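Local coordinates for protein putative sulfatase yidJ (Bacteroides fragilis, PDB 2QZU) that probably hydrolyses sulfate esters as a metal-dependent arylsulfatase-type member of the sulfatase family, at residues Val51-Leu56 with Gly285-Val290; Gly86-Gly91 with Glu470-Pro475; Thr418-Tyr423 with Leu437-Asn442. All coordinates share one frame; numbering follows the deposited sequence.

Following the chain from the N terminus, residues 51-56 open interaction 1 at the start of helix 54-61, and residues 86-91 open interaction 2 just after helix 76-85. Interaction 1 closes first, on the long helix 267-299, so its loop crosses that of interaction 2, which closes only at residues 470-475, where helix 455-471 ends. Interaction 3 lies inside this larger loop and closes a short hairpin between strands 421-428 and 431-439. Interaction 1 ties together helices beside the large mixed sheet, interaction 3 belongs to the small antiparallel sheet, and interaction 2 brings the two regions together. The centres of interactions 1 and 2 are about 36 Å apart.

Interaction 1: residues Val51-Leu56 with Gly285-Val290; sequences VKTPHL and GVDENV
The carboxylate of Asp287 reaches from the middle of helix 267-299 to the first turn of helix 54-61 and takes up two of its backbone N-H groups. Asp287 OD2 accepts from His55 N at 2.9 Å in a nearly straight bond (163°), using its syn lone pair. Asp287 OD1 accepts from Leu56 N at 2.8 Å, again on the syn side but a little out of the carboxylate plane and more bent. The chi1 of Asp287, -178°, sets CG opposite its own backbone N and carries both oxygens clear of the parent helix. Aspartate suits the place because its short stem ends in two acceptors, one for each of two successive amides. The negative group also sits at the positive end of the helix dipole, which would be expected to favour its charged form.

This is a side chain from one helix serving the N terminus of another, within the alkaline phosphatase-like fold of the sulfatases. Thr53 holds the N-cap position but makes no capping bond there; its OG1 bonds instead to Gly44 N and Asp57 OD1. Pro54, with no N-H to offer, fits the first helical turn and lays CD 3.1 Å from Asp287 OD2.

The His55 ring crosses the Asp287 carboxylate at a slant, their planes 33° apart. Asp287 OD2 stands at the edge of the ring, 3.2 Å from His55 CD2, while Glu288 O lies over one face; a flat ring can lie against helix backbone in this way at a partly exposed site. Leu56 slides past Asp287 in the opposite direction, its CG close to OD1. Leu56 CD2 meets Val290 CG1 at 3.9 Å, the side chains crossing at about a right angle. Both are apolar, as befits buried residues, and both rest on Phe310 of strand 306-311.

Interaction 2: residues Gly86-Gly91 with Glu470-Pro475; sequences GMYPIG and EKTNDP
A Schellman motif ends helix 455-471, and the turn that it makes carries Thr472 and Asp474 against Tyr88 and Ile90 at the start of the short helix 89-92. No hydrogen bond joins the two segments directly; the contact is made by side-chain surfaces. Thr472 brings its methyl CG2 obliquely to the Tyr88 ring, 3.7 Å from Tyr88 CD2, and the two side chains cross at about a right angle. With chi1 at 54°, the hydroxyl of Thr472 sits between its backbone N and carbonyl carbon. Threonine thus offers one branch to the helix before it, where OG1 bonds Trp468 O, and the other to the tyrosine. The broad Tyr88 ring, on a side chain that sets out toward the other segment, can meet both this methyl and, edge-to-face, the ring of Trp468, so the helix and the turn after it both press on it.

In the Schellman turn, Asn473 is the C-prime residue. Asn473 N bonds Glu470 O at 3.2 Å, and its positive phi, 54°, which asparagine tolerates better than most residues, then turns the chain so that Asp474 N bonds Leu469 O.

Ile90 lays CG1 across the carboxylate of Asp474, 3.6 Å from Asp474 OD2, again at about a right angle. The acid is not left to this apolar neighbour: OD1 is in a salt bridge with Arg414, and OD2 accepts from Phe476 N. The other branch of Ile90, CG2, approaches Pro475 CD at 4.4 Å, a looser apolar touch near the surface. Branching at CB lets isoleucine cover both the acid and the proline. The side-chain amide of Gln380 bridges the segments between Tyr88 N and Thr472 O.

Interaction 3: residues Thr418-Tyr423 with Leu437-Asn442; sequences TDRYTY and LFDRTN
Arg420 leaves the backbone with CG opposite its own N (chi1 176°) and stays extended to its guanidinium, while Asp439 likewise holds CG opposite its N, and the two charged groups meet in a side-on salt bridge. Arg420 NE points to Asp439 OD1 at 3.2 Å, nearly straight, but meets it from above the carboxylate plane. Arg420 NH2 reaches Asp439 OD2 at 2.8 Å on the syn side. The groups are therefore far from coplanar, their planes 64° apart. Asp439 OD1 also accepts from Thr441 N and Asn442 N, an Asx turn and Asx motif, so three donors converge on OD1 alone where the strand ends, with Arg420 NH2 on OD2. Tyr421 OH lies over the centre of the Arg420 guanidinium, 3.2 Å above its plane.

These residues close the open end of the beta hairpin 421-428/431-439, half of a four-stranded antiparallel sheet. Thr422 and Phe438 form a hydrogen-bonded pair, flanked by the non-hydrogen-bonded pairs Tyr421-Asp439 and Tyr423-Leu437. On the face of Tyr421 and Tyr423, Leu437 CD1 comes 4.0 Å from Tyr421 CD1 and also touches Tyr423 CB; Leu457 of helix 455-471 covers Tyr421 and Leu437.

Arg440 is bent where Arg420 is extended: chi3 (-53°) folds its guanidinium back over the loop before strand 421-428. Arg440 NH2 donates to Thr418 O at 2.8 Å, in the carbonyl plane, and NH1 adds a weak bond to Thr422 OG1; Glu331 offers NE only a long, weak ion pair. An arginine is long enough, with enough N-H groups, to join loop to strand. Arg440 N donates to Arg420 O at 2.8 Å. Thr418 OG1 accepts from Arg420 N and Tyr421 N, an ST turn and ST motif that shape the tight bend carrying its carbonyl to Arg440.

Interaction 1: residues Val51-Leu56 with Gly285-Val290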
ATOM      1  N   VAL A  51      11.885 -15.631 -15.396  1.00  9.99           N
ATOM      2  CA  VAL A  51      11.487 -14.254 -15.633  1.00 12.07           C
ATOM      3  C   VAL A  51      11.815 -13.924 -17.087  1.00  7.76           C
ATOM      4  O   VAL A  51      12.849 -14.342 -17.610  1.00 10.98           O
ATOM      5  CB  VAL A  51      12.216 -13.283 -14.668  1.00 12.60           C
ATOM      6  CG1 VAL A  51      13.721 -13.361 -14.868  1.00 16.06           C
ATOM      7  CG2 VAL A  51      11.709 -11.865 -14.885  1.00 14.27           C
ATOM      8  N   LYS A  52      10.921 -13.186 -17.740  1.00 11.51           N
ATOM      9  CA  LYS A  52      11.103 -12.825 -19.139  1.00 10.38           C
ATOM     10  C   LYS A  52      11.740 -11.456 -19.319  1.00  7.48           C
ATOM     11  O   LYS A  52      11.167 -10.440 -18.924  1.00  8.97           O
ATOM     12  CB  LYS A  52       9.757 -12.869 -19.864  1.00 11.99           C
ATOM     13  CG  LYS A  52       9.103 -14.245 -19.840  1.00 16.65           C
ATOM     14  CD  LYS A  52       7.763 -14.237 -20.548  1.00 30.20           C
ATOM     15  CE  LYS A  52       7.133 -15.622 -20.533  1.00 34.38           C
ATOM     16  NZ  LYS A  52       7.992 -16.625 -21.222  1.00 37.55           N
ATOM     17  N   THR A  53      12.930 -11.446 -19.916  1.00  8.68           N
ATOM     18  CA  THR A  53      13.680 -10.219 -20.181  1.00  6.57           C
ATOM     19  C   THR A  53      14.286 -10.328 -21.580  1.00  6.78           C
ATOM     20  O   THR A  53      15.504 -10.349 -21.745  1.00  7.29           O
ATOM     21  CB  THR A  53      14.826 -10.024 -19.155  1.00  4.37           C
ATOM     22  OG1 THR A  53      15.728 -11.138 -19.211  1.00  9.88           O
ATOM     23  CG2 THR A  53      14.266  -9.907 -17.747  1.00  8.94           C
ATOM     24  N   PRO A  54      13.434 -10.391 -22.611  1.00  9.00           N
ATOM     25  CA  PRO A  54      13.955 -10.506 -23.975  1.00 10.65           C
ATOM     26  C   PRO A  54      14.900  -9.394 -24.440  1.00  7.28           C
ATOM     27  O   PRO A  54      15.846  -9.654 -25.183  1.00  8.79           O
ATOM     28  CB  PRO A  54      12.685 -10.598 -24.823  1.00 10.78           C
ATOM     29  CG  PRO A  54      11.687  -9.794 -24.030  1.00  8.71           C
ATOM     30  CD  PRO A  54      11.965 -10.262 -22.614  1.00  9.30           C
ATOM     31  N   HIS A  55      14.655  -8.162 -24.010  1.00  5.09           N
ATOM     32  CA  HIS A  55      15.505  -7.055 -24.441  1.00  7.19           C
ATOM     33  C   HIS A  55      16.870  -7.056 -23.759  1.00  6.63           C
ATOM     34  O   HIS A  55      17.884  -6.750 -24.390  1.00  5.60           O
ATOM     35  CB  HIS A  55      14.761  -5.736 -24.227  1.00 10.05           C
ATOM     36  CG  HIS A  55      13.500  -5.638 -25.027  1.00 12.03           C
ATOM     37  ND1 HIS A  55      13.499  -5.506 -26.397  1.00 17.89           N
ATOM     38  CD2 HIS A  55      12.200  -5.724 -24.656  1.00 12.50           C
ATOM     39  CE1 HIS A  55      12.255  -5.518 -26.839  1.00 14.96           C
ATOM     40  NE2 HIS A  55      11.446  -5.649 -25.801  1.00 16.57           N
ATOM     41  N   LEU A  56      16.906  -7.414 -22.481  1.00  5.35           N
ATOM     42  CA  LEU A  56      18.175  -7.482 -21.775  1.00  6.43           C
ATOM     43  C   LEU A  56      18.954  -8.696 -22.277  1.00  9.84           C
ATOM     44  O   LEU A  56      20.184  -8.670 -22.324  1.00 10.33           O
ATOM     45  CB  LEU A  56      17.951  -7.581 -20.263  1.00  7.88           C
ATOM     46  CG  LEU A  56      17.435  -6.294 -19.615  1.00 10.32           C
ATOM     47  CD1 LEU A  56      17.182  -6.533 -18.136  1.00  9.57           C
ATOM     48  CD2 LEU A  56      18.456  -5.181 -19.807  1.00 13.28           C
ATOM     49  N   GLY A 285       8.447  -5.354 -17.409  1.00  7.09           N
ATOM     50  CA  GLY A 285       8.053  -4.029 -17.856  1.00  5.58           C
ATOM     51  C   GLY A 285       9.282  -3.150 -18.021  1.00  6.37           C
ATOM     52  O   GLY A 285       9.406  -2.399 -18.988  1.00  6.45           O
ATOM     53  N   VAL A 286      10.199  -3.238 -17.064  1.00  5.99           N
ATOM     54  CA  VAL A 286      11.429  -2.459 -17.137  1.00  3.33           C
ATOM     55  C   VAL A 286      12.180  -2.889 -18.398  1.00  6.51           C
ATOM     56  O   VAL A 286      12.674  -2.055 -19.155  1.00  5.89           O
ATOM     57  CB  VAL A 286      12.310  -2.691 -15.881  1.00 10.16           C
ATOM     58  CG1 VAL A 286      13.747  -2.263 -16.148  1.00  5.32           C
ATOM     59  CG2 VAL A 286      11.751  -1.887 -14.708  1.00  9.09           C
ATOM     60  N   ASP A 287      12.236  -4.199 -18.621  1.00  7.81           N
ATOM     61  CA  ASP A 287      12.917  -4.772 -19.778  1.00 10.46           C
ATOM     62  C   ASP A 287      12.408  -4.179 -21.091  1.00  7.87           C
ATOM     63  O   ASP A 287      13.193  -3.795 -21.958  1.00  6.35           O
ATOM     64  CB  ASP A 287      12.718  -6.291 -19.792  1.00  9.34           C
ATOM     65  CG  ASP A 287      13.448  -6.968 -20.940  1.00 10.33           C
ATOM     66  OD1 ASP A 287      14.682  -7.142 -20.845  1.00 10.45           O
ATOM     67  OD2 ASP A 287      12.783  -7.323 -21.937  1.00 11.81           O
ATOM     68  N   GLU A 288      11.089  -4.097 -21.233  1.00  8.57           N
ATOM     69  CA  GLU A 288      10.501  -3.560 -22.453  1.00 10.91           C
ATOM     70  C   GLU A 288      10.912  -2.112 -22.689  1.00 11.42           C
ATOM     71  O   GLU A 288      11.177  -1.709 -23.822  1.00  8.20           O
ATOM     72  CB  GLU A 288       8.973  -3.675 -22.402  1.00 12.04           C
ATOM     73  CG  GLU A 288       8.278  -3.092 -23.624  1.00 20.59           C
ATOM     74  CD  GLU A 288       6.836  -3.543 -23.748  1.00 28.17           C
ATOM     75  OE1 GLU A 288       6.609  -4.739 -24.024  1.00 31.53           O
ATOM     76  OE2 GLU A 288       5.930  -2.705 -23.567  1.00 31.02           O
ATOM     77  N   ASN A 289      10.976  -1.326 -21.622  1.00  7.04           N
ATOM     78  CA  ASN A 289      11.363   0.065 -21.773  1.00  7.62           C
ATOM     79  C   ASN A 289      12.857   0.220 -22.039  1.00  9.23           C
ATOM     80  O   ASN A 289      13.277   1.171 -22.695  1.00  9.88           O
ATOM     81  CB  ASN A 289      10.888   0.864 -20.559  1.00  8.62           C
ATOM     82  CG  ASN A 289       9.396   1.122 -20.612  1.00  9.62           C
ATOM     83  OD1 ASN A 289       8.920   1.845 -21.490  1.00  6.93           O
ATOM     84  ND2 ASN A 289       8.645   0.506 -19.702  1.00  9.94           N
ATOM     85  N   VAL A 290      13.659  -0.721 -21.549  1.00  7.50           N
ATOM     86  CA  VAL A 290      15.090  -0.688 -21.825  1.00  9.75           C
ATOM     87  C   VAL A 290      15.207  -0.960 -23.328  1.00 11.89           C
ATOM     88  O   VAL A 290      16.030  -0.363 -24.022  1.00  8.81           O
ATOM     89  CB  VAL A 290      15.855  -1.783 -21.047  1.00  8.58           C
ATOM     90  CG1 VAL A 290      17.271  -1.926 -21.600  1.00 14.79           C
ATOM     91  CG2 VAL A 290      15.913  -1.421 -19.564  1.00 12.74           C
TER

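Interaction 2: residues Gly86-Gly91 with Glu470-Pro475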
ATOM      1  N   GLY A  86      33.050   7.157  -6.398  1.00  7.49           N
ATOM      2  CA  GLY A  86      34.113   6.180  -6.561  1.00  8.71           C
ATOM      3  C   GLY A  86      34.822   5.930  -5.236  1.00  7.65           C
ATOM      4  O   GLY A  86      35.937   5.408  -5.204  1.00  7.81           O
HETATM    5  N   MSE A  87      34.171   6.305  -4.138  1.00 10.15           N
HETATM    6  CA  MSE A  87      34.733   6.125  -2.802  1.00 12.58           C
HETATM    7  C   MSE A  87      33.859   5.188  -1.987  1.00 10.61           C
HETATM    8  O   MSE A  87      32.657   5.085  -2.225  1.00  9.90           O
HETATM    9  CB  MSE A  87      34.833   7.469  -2.074  1.00  4.94           C
HETATM   10  CG  MSE A  87      35.691   8.507  -2.789  1.00 17.23           C
HETATM   11 SE   MSE A  87      35.813  10.177  -1.799  1.00 41.04          SE
HETATM   12  CE  MSE A  87      34.598  11.262  -2.839  1.00 45.92           C
ATOM     13  N   TYR A  88      34.457   4.497  -1.025  1.00  7.43           N
ATOM     14  CA  TYR A  88      33.673   3.607  -0.187  1.00  5.69           C
ATOM     15  C   TYR A  88      32.838   4.509   0.744  1.00  8.00           C
ATOM     16  O   TYR A  88      33.111   5.704   0.848  1.00  8.63           O
ATOM     17  CB  TYR A  88      34.625   2.612   0.488  1.00  7.33           C
ATOM     18  CG  TYR A  88      35.187   1.658  -0.562  1.00 10.92           C
ATOM     19  CD1 TYR A  88      34.366   0.698  -1.165  1.00  7.12           C
ATOM     20  CD2 TYR A  88      36.496   1.788  -1.039  1.00  4.72           C
ATOM     21  CE1 TYR A  88      34.826  -0.098  -2.216  1.00  9.77           C
ATOM     22  CE2 TYR A  88      36.966   0.997  -2.093  1.00  5.87           C
ATOM     23  CZ  TYR A  88      36.123   0.057  -2.677  1.00  5.70           C
ATOM     24  OH  TYR A  88      36.570  -0.712  -3.734  1.00  8.92           O
ATOM     25  N   PRO A  89      31.810   3.965   1.423  1.00  8.95           N
ATOM     26  CA  PRO A  89      30.949   4.774   2.300  1.00  9.10           C
ATOM     27  C   PRO A  89      31.498   5.852   3.236  1.00  8.49           C
ATOM     28  O   PRO A  89      30.959   6.959   3.268  1.00  9.59           O
ATOM     29  CB  PRO A  89      30.101   3.725   3.029  1.00 11.46           C
ATOM     30  CG  PRO A  89      30.941   2.504   3.000  1.00 12.48           C
ATOM     31  CD  PRO A  89      31.561   2.527   1.633  1.00 11.22           C
ATOM     32  N   ILE A  90      32.546   5.559   3.993  1.00  8.68           N
ATOM     33  CA  ILE A  90      33.082   6.570   4.898  1.00  7.30           C
ATOM     34  C   ILE A  90      33.523   7.810   4.123  1.00  8.91           C
ATOM     35  O   ILE A  90      33.218   8.942   4.512  1.00  8.35           O
ATOM     36  CB  ILE A  90      34.269   6.021   5.715  1.00  5.09           C
ATOM     37  CG1 ILE A  90      33.836   4.756   6.463  1.00  7.28           C
ATOM     38  CG2 ILE A  90      34.755   7.078   6.703  1.00  9.03           C
ATOM     39  CD1 ILE A  90      32.613   4.952   7.349  1.00 10.20           C
ATOM     40  N   GLY A  91      34.218   7.584   3.011  1.00  8.46           N
ATOM     41  CA  GLY A  91      34.692   8.683   2.188  1.00  6.54           C
ATOM     42  C   GLY A  91      33.612   9.395   1.397  1.00  9.05           C
ATOM     43  O   GLY A  91      33.660  10.613   1.231  1.00  8.08           O
ATOM     44  N   GLU A 470      42.329  -0.531   6.454  1.00  9.64           N
ATOM     45  CA  GLU A 470      43.415   0.432   6.630  1.00 14.03           C
ATOM     46  C   GLU A 470      43.703   1.142   5.300  1.00 12.59           C
ATOM     47  O   GLU A 470      43.918   2.353   5.258  1.00 11.47           O
ATOM     48  CB  GLU A 470      44.679  -0.275   7.142  1.00 15.15           C
ATOM     49  CG  GLU A 470      44.515  -0.877   8.541  1.00 20.07           C
ATOM     50  CD  GLU A 470      45.746  -1.624   9.029  1.00 27.86           C
ATOM     51  OE1 GLU A 470      46.208  -2.542   8.323  1.00 23.55           O
ATOM     52  OE2 GLU A 470      46.242  -1.299  10.128  1.00 38.12           O
ATOM     53  N   LYS A 471      43.683   0.374   4.217  1.00 15.00           N
ATOM     54  CA  LYS A 471      43.938   0.900   2.878  1.00 13.80           C
ATOM     55  C   LYS A 471      42.906   1.952   2.480  1.00 12.80           C
ATOM     56  O   LYS A 471      43.235   2.928   1.803  1.00 12.27           O
ATOM     57  CB  LYS A 471      43.916  -0.249   1.866  1.00 13.71           C
ATOM     58  CG  LYS A 471      44.234   0.139   0.431  1.00 18.30           C
ATOM     59  CD  LYS A 471      44.290  -1.109  -0.446  1.00 21.80           C
ATOM     60  CE  LYS A 471      44.671  -0.782  -1.885  1.00 33.61           C
ATOM     61  NZ  LYS A 471      43.628   0.017  -2.583  1.00 43.44           N
ATOM     62  N   THR A 472      41.664   1.751   2.913  1.00 10.71           N
ATOM     63  CA  THR A 472      40.579   2.668   2.586  1.00  8.90           C
ATOM     64  C   THR A 472      40.320   3.751   3.638  1.00  9.98           C
ATOM     65  O   THR A 472      39.310   4.450   3.580  1.00 10.57           O
ATOM     66  CB  THR A 472      39.268   1.881   2.310  1.00 11.26           C
ATOM     67  OG1 THR A 472      38.979   1.021   3.422  1.00 14.03           O
ATOM     68  CG2 THR A 472      39.414   1.029   1.054  1.00 10.10           C
ATOM     69  N   ASN A 473      41.236   3.892   4.596  1.00  9.12           N
ATOM     70  CA  ASN A 473      41.115   4.914   5.642  1.00  9.32           C
ATOM     71  C   ASN A 473      39.768   4.822   6.361  1.00  9.89           C
ATOM     72  O   ASN A 473      39.053   5.817   6.503  1.00  7.63           O
ATOM     73  CB  ASN A 473      41.287   6.304   5.017  1.00  9.96           C
ATOM     74  CG  ASN A 473      41.491   7.406   6.052  1.00 20.71           C
ATOM     75  OD1 ASN A 473      41.539   8.588   5.708  1.00 24.27           O
ATOM     76  ND2 ASN A 473      41.622   7.024   7.315  1.00 12.51           N
ATOM     77  N   ASP A 474      39.435   3.614   6.805  1.00 10.88           N
ATOM     78  CA  ASP A 474      38.185   3.342   7.508  1.00 10.19           C
ATOM     79  C   ASP A 474      38.522   3.057   8.972  1.00 10.86           C
ATOM     80  O   ASP A 474      39.194   2.071   9.274  1.00  7.98           O
ATOM     81  CB  ASP A 474      37.510   2.129   6.856  1.00  9.98           C
ATOM     82  CG  ASP A 474      36.085   1.909   7.331  1.00  9.37           C
ATOM     83  OD1 ASP A 474      35.331   1.223   6.606  1.00  8.35           O
ATOM     84  OD2 ASP A 474      35.718   2.402   8.415  1.00  8.44           O
ATOM     85  N   PRO A 475      38.074   3.925   9.896  1.00 15.29           N
ATOM     86  CA  PRO A 475      38.340   3.752  11.331  1.00 12.73           C
ATOM     87  C   PRO A 475      37.984   2.378  11.911  1.00 13.49           C
ATOM     88  O   PRO A 475      38.519   1.983  12.947  1.00  9.83           O
ATOM     89  CB  PRO A 475      37.523   4.872  11.969  1.00 14.65           C
ATOM     90  CG  PRO A 475      37.601   5.958  10.941  1.00 16.53           C
ATOM     91  CD  PRO A 475      37.362   5.194   9.650  1.00 12.56           C
TER

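Interaction 3: residues Thr418-Tyr423 with Leu437-Asn442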
ATOM      1  N   THR A 418      34.753 -13.294  -1.469  1.00  8.23           N
ATOM      2  CA  THR A 418      35.708 -13.860  -2.414  1.00  8.51           C
ATOM      3  C   THR A 418      34.877 -14.704  -3.374  1.00 10.57           C
ATOM      4  O   THR A 418      33.665 -14.838  -3.189  1.00  9.07           O
ATOM      5  CB  THR A 418      36.748 -14.773  -1.729  1.00 10.10           C
ATOM      6  OG1 THR A 418      36.161 -16.051  -1.458  1.00 10.84           O
ATOM      7  CG2 THR A 418      37.231 -14.150  -0.426  1.00  8.15           C
ATOM      8  N   ASP A 419      35.517 -15.278  -4.387  1.00 13.93           N
ATOM      9  CA  ASP A 419      34.788 -16.096  -5.346  1.00 14.34           C
ATOM     10  C   ASP A 419      34.168 -17.337  -4.711  1.00 12.26           C
ATOM     11  O   ASP A 419      33.392 -18.038  -5.355  1.00 15.08           O
ATOM     12  CB  ASP A 419      35.692 -16.514  -6.514  1.00 12.99           C
ATOM     13  CG  ASP A 419      36.980 -17.167  -6.055  1.00 24.79           C
ATOM     14  OD1 ASP A 419      36.970 -17.862  -5.017  1.00 26.51           O
ATOM     15  OD2 ASP A 419      38.004 -16.993  -6.747  1.00 27.41           O
ATOM     16  N   ARG A 420      34.499 -17.602  -3.450  1.00 11.73           N
ATOM     17  CA  ARG A 420      33.957 -18.770  -2.760  1.00 12.05           C
ATOM     18  C   ARG A 420      33.329 -18.474  -1.401  1.00 11.29           C
ATOM     19  O   ARG A 420      32.300 -19.059  -1.049  1.00 11.12           O
ATOM     20  CB  ARG A 420      35.051 -19.826  -2.567  1.00 14.47           C
ATOM     21  CG  ARG A 420      34.582 -21.040  -1.772  1.00 14.55           C
ATOM     22  CD  ARG A 420      35.694 -22.056  -1.561  1.00 17.15           C
ATOM     23  NE  ARG A 420      35.209 -23.229  -0.839  1.00 22.87           N
ATOM     24  CZ  ARG A 420      35.975 -24.244  -0.450  1.00 32.10           C
ATOM     25  NH1 ARG A 420      37.276 -24.238  -0.709  1.00 28.33           N
ATOM     26  NH2 ARG A 420      35.439 -25.266   0.200  1.00 30.78           N
ATOM     27  N   TYR A 421      33.944 -17.568  -0.646  1.00  8.05           N
ATOM     28  CA  TYR A 421      33.469 -17.229   0.694  1.00  7.86           C
ATOM     29  C   TYR A 421      32.906 -15.823   0.882  1.00  6.32           C
ATOM     30  O   TYR A 421      33.284 -14.885   0.189  1.00  7.33           O
ATOM     31  CB  TYR A 421      34.620 -17.371   1.700  1.00  6.04           C
ATOM     32  CG  TYR A 421      35.224 -18.753   1.818  1.00 12.15           C
ATOM     33  CD1 TYR A 421      34.593 -19.747   2.564  1.00  9.84           C
ATOM     34  CD2 TYR A 421      36.431 -19.061   1.189  1.00 11.77           C
ATOM     35  CE1 TYR A 421      35.154 -21.020   2.685  1.00  9.23           C
ATOM     36  CE2 TYR A 421      36.998 -20.330   1.303  1.00 16.27           C
ATOM     37  CZ  TYR A 421      36.353 -21.301   2.050  1.00 16.80           C
ATOM     38  OH  TYR A 421      36.907 -22.557   2.163  1.00 15.06           O
ATOM     39  N   THR A 422      31.991 -15.696   1.839  1.00  5.31           N
ATOM     40  CA  THR A 422      31.451 -14.397   2.216  1.00  7.34           C
ATOM     41  C   THR A 422      31.766 -14.336   3.708  1.00  7.39           C
ATOM     42  O   THR A 422      31.288 -15.166   4.485  1.00  7.90           O
ATOM     43  CB  THR A 422      29.931 -14.287   1.993  1.00  9.55           C
ATOM     44  OG1 THR A 422      29.654 -14.324   0.588  1.00 10.77           O
ATOM     45  CG2 THR A 422      29.405 -12.967   2.561  1.00 10.34           C
ATOM     46  N   TYR A 423      32.601 -13.375   4.090  1.00  8.84           N
ATOM     47  CA  TYR A 423      33.019 -13.204   5.478  1.00  8.22           C
ATOM     48  C   TYR A 423      32.600 -11.832   5.976  1.00  6.93           C
ATOM     49  O   TYR A 423      32.700 -10.846   5.251  1.00  9.09           O
ATOM     50  CB  TYR A 423      34.544 -13.334   5.574  1.00 13.89           C
ATOM     51  CG  TYR A 423      35.121 -13.079   6.951  1.00 10.59           C
ATOM     52  CD1 TYR A 423      35.014 -14.033   7.961  1.00 10.86           C
ATOM     53  CD2 TYR A 423      35.778 -11.882   7.240  1.00  7.99           C
ATOM     54  CE1 TYR A 423      35.548 -13.802   9.226  1.00 13.02           C
ATOM     55  CE2 TYR A 423      36.317 -11.642   8.503  1.00 12.59           C
ATOM     56  CZ  TYR A 423      36.197 -12.609   9.490  1.00 17.12           C
ATOM     57  OH  TYR A 423      36.720 -12.380  10.738  1.00 24.19           O
ATOM     58  N   LEU A 437      30.738 -16.512   8.476  1.00  8.37           N
ATOM     59  CA  LEU A 437      31.477 -17.057   7.349  1.00  8.49           C
ATOM     60  C   LEU A 437      30.634 -18.092   6.619  1.00 10.30           C
ATOM     61  O   LEU A 437      30.128 -19.032   7.226  1.00  9.74           O
ATOM     62  CB  LEU A 437      32.788 -17.698   7.819  1.00 14.77           C
ATOM     63  CG  LEU A 437      33.639 -18.374   6.737  1.00 12.16           C
ATOM     64  CD1 LEU A 437      34.027 -17.359   5.672  1.00 14.24           C
ATOM     65  CD2 LEU A 437      34.883 -18.986   7.372  1.00 15.52           C
ATOM     66  N   PHE A 438      30.473 -17.898   5.315  1.00  8.60           N
ATOM     67  CA  PHE A 438      29.709 -18.828   4.492  1.00  7.24           C
ATOM     68  C   PHE A 438      30.580 -19.352   3.359  1.00 10.61           C
ATOM     69  O   PHE A 438      31.304 -18.587   2.716  1.00  8.99           O
ATOM     70  CB  PHE A 438      28.488 -18.147   3.861  1.00 11.55           C
ATOM     71  CG  PHE A 438      27.449 -17.705   4.846  1.00 11.27           C
ATOM     72  CD1 PHE A 438      27.155 -16.351   4.999  1.00 11.37           C
ATOM     73  CD2 PHE A 438      26.738 -18.636   5.596  1.00 13.32           C
ATOM     74  CE1 PHE A 438      26.161 -15.932   5.888  1.00  5.85           C
ATOM     75  CE2 PHE A 438      25.749 -18.232   6.486  1.00  7.63           C
ATOM     76  CZ  PHE A 438      25.458 -16.877   6.632  1.00  5.88           C
ATOM     77  N   ASP A 439      30.508 -20.659   3.127  1.00  9.48           N
ATOM     78  CA  ASP A 439      31.239 -21.303   2.042  1.00  8.86           C
ATOM     79  C   ASP A 439      30.165 -21.453   0.970  1.00  9.14           C
ATOM     80  O   ASP A 439      29.347 -22.368   1.034  1.00 11.57           O
ATOM     81  CB  ASP A 439      31.731 -22.687   2.476  1.00 10.05           C
ATOM     82  CG  ASP A 439      32.469 -23.422   1.368  1.00 13.26           C
ATOM     83  OD1 ASP A 439      32.179 -23.166   0.178  1.00 13.24           O
ATOM     84  OD2 ASP A 439      33.328 -24.266   1.686  1.00 19.85           O
ATOM     85  N   ARG A 440      30.162 -20.556  -0.011  1.00  9.76           N
ATOM     86  CA  ARG A 440      29.140 -20.589  -1.054  1.00 10.06           C
ATOM     87  C   ARG A 440      29.213 -21.768  -2.023  1.00 10.93           C
ATOM     88  O   ARG A 440      28.262 -22.026  -2.760  1.00 10.93           O
ATOM     89  CB  ARG A 440      29.144 -19.269  -1.827  1.00 11.81           C
ATOM     90  CG  ARG A 440      28.924 -18.045  -0.943  1.00  6.44           C
ATOM     91  CD  ARG A 440      28.417 -16.860  -1.763  1.00 10.01           C
ATOM     92  NE  ARG A 440      29.281 -16.574  -2.903  1.00 11.04           N
ATOM     93  CZ  ARG A 440      30.481 -16.004  -2.820  1.00  9.43           C
ATOM     94  NH1 ARG A 440      30.977 -15.644  -1.641  1.00  9.80           N
ATOM     95  NH2 ARG A 440      31.193 -15.810  -3.919  1.00  9.60           N
ATOM     96  N   THR A 441      30.332 -22.482  -2.024  1.00 12.43           N
ATOM     97  CA  THR A 441      30.481 -23.639  -2.900  1.00 15.77           C
ATOM     98  C   THR A 441      29.658 -24.805  -2.354  1.00 14.47           C
ATOM     99  O   THR A 441      28.847 -25.392  -3.072  1.00 18.61           O
ATOM    100  CB  THR A 441      31.958 -24.074  -3.007  1.00 15.33           C
ATOM    101  OG1 THR A 441      32.720 -23.021  -3.610  1.00 13.21           O
ATOM    102  CG2 THR A 441      32.085 -25.338  -3.855  1.00 16.06           C
ATOM    103  N   ASN A 442      29.866 -25.131  -1.082  1.00 15.87           N
ATOM    104  CA  ASN A 442      29.145 -26.230  -0.436  1.00 17.85           C
ATOM    105  C   ASN A 442      27.811 -25.780   0.153  1.00 16.23           C
ATOM    106  O   ASN A 442      26.927 -26.598   0.410  1.00 17.82           O
ATOM    107  CB  ASN A 442      29.995 -26.834   0.689  1.00 22.44           C
ATOM    108  CG  ASN A 442      31.094 -27.745   0.174  1.00 33.80           C
ATOM    109  OD1 ASN A 442      30.824 -28.770  -0.453  1.00 32.14           O
ATOM    110  ND2 ASN A 442      32.342 -27.379   0.443  1.00 25.56           N
TER
HETATM  111  O   HOH W   1      31.435 -16.901  -7.074  1.00 35.11           O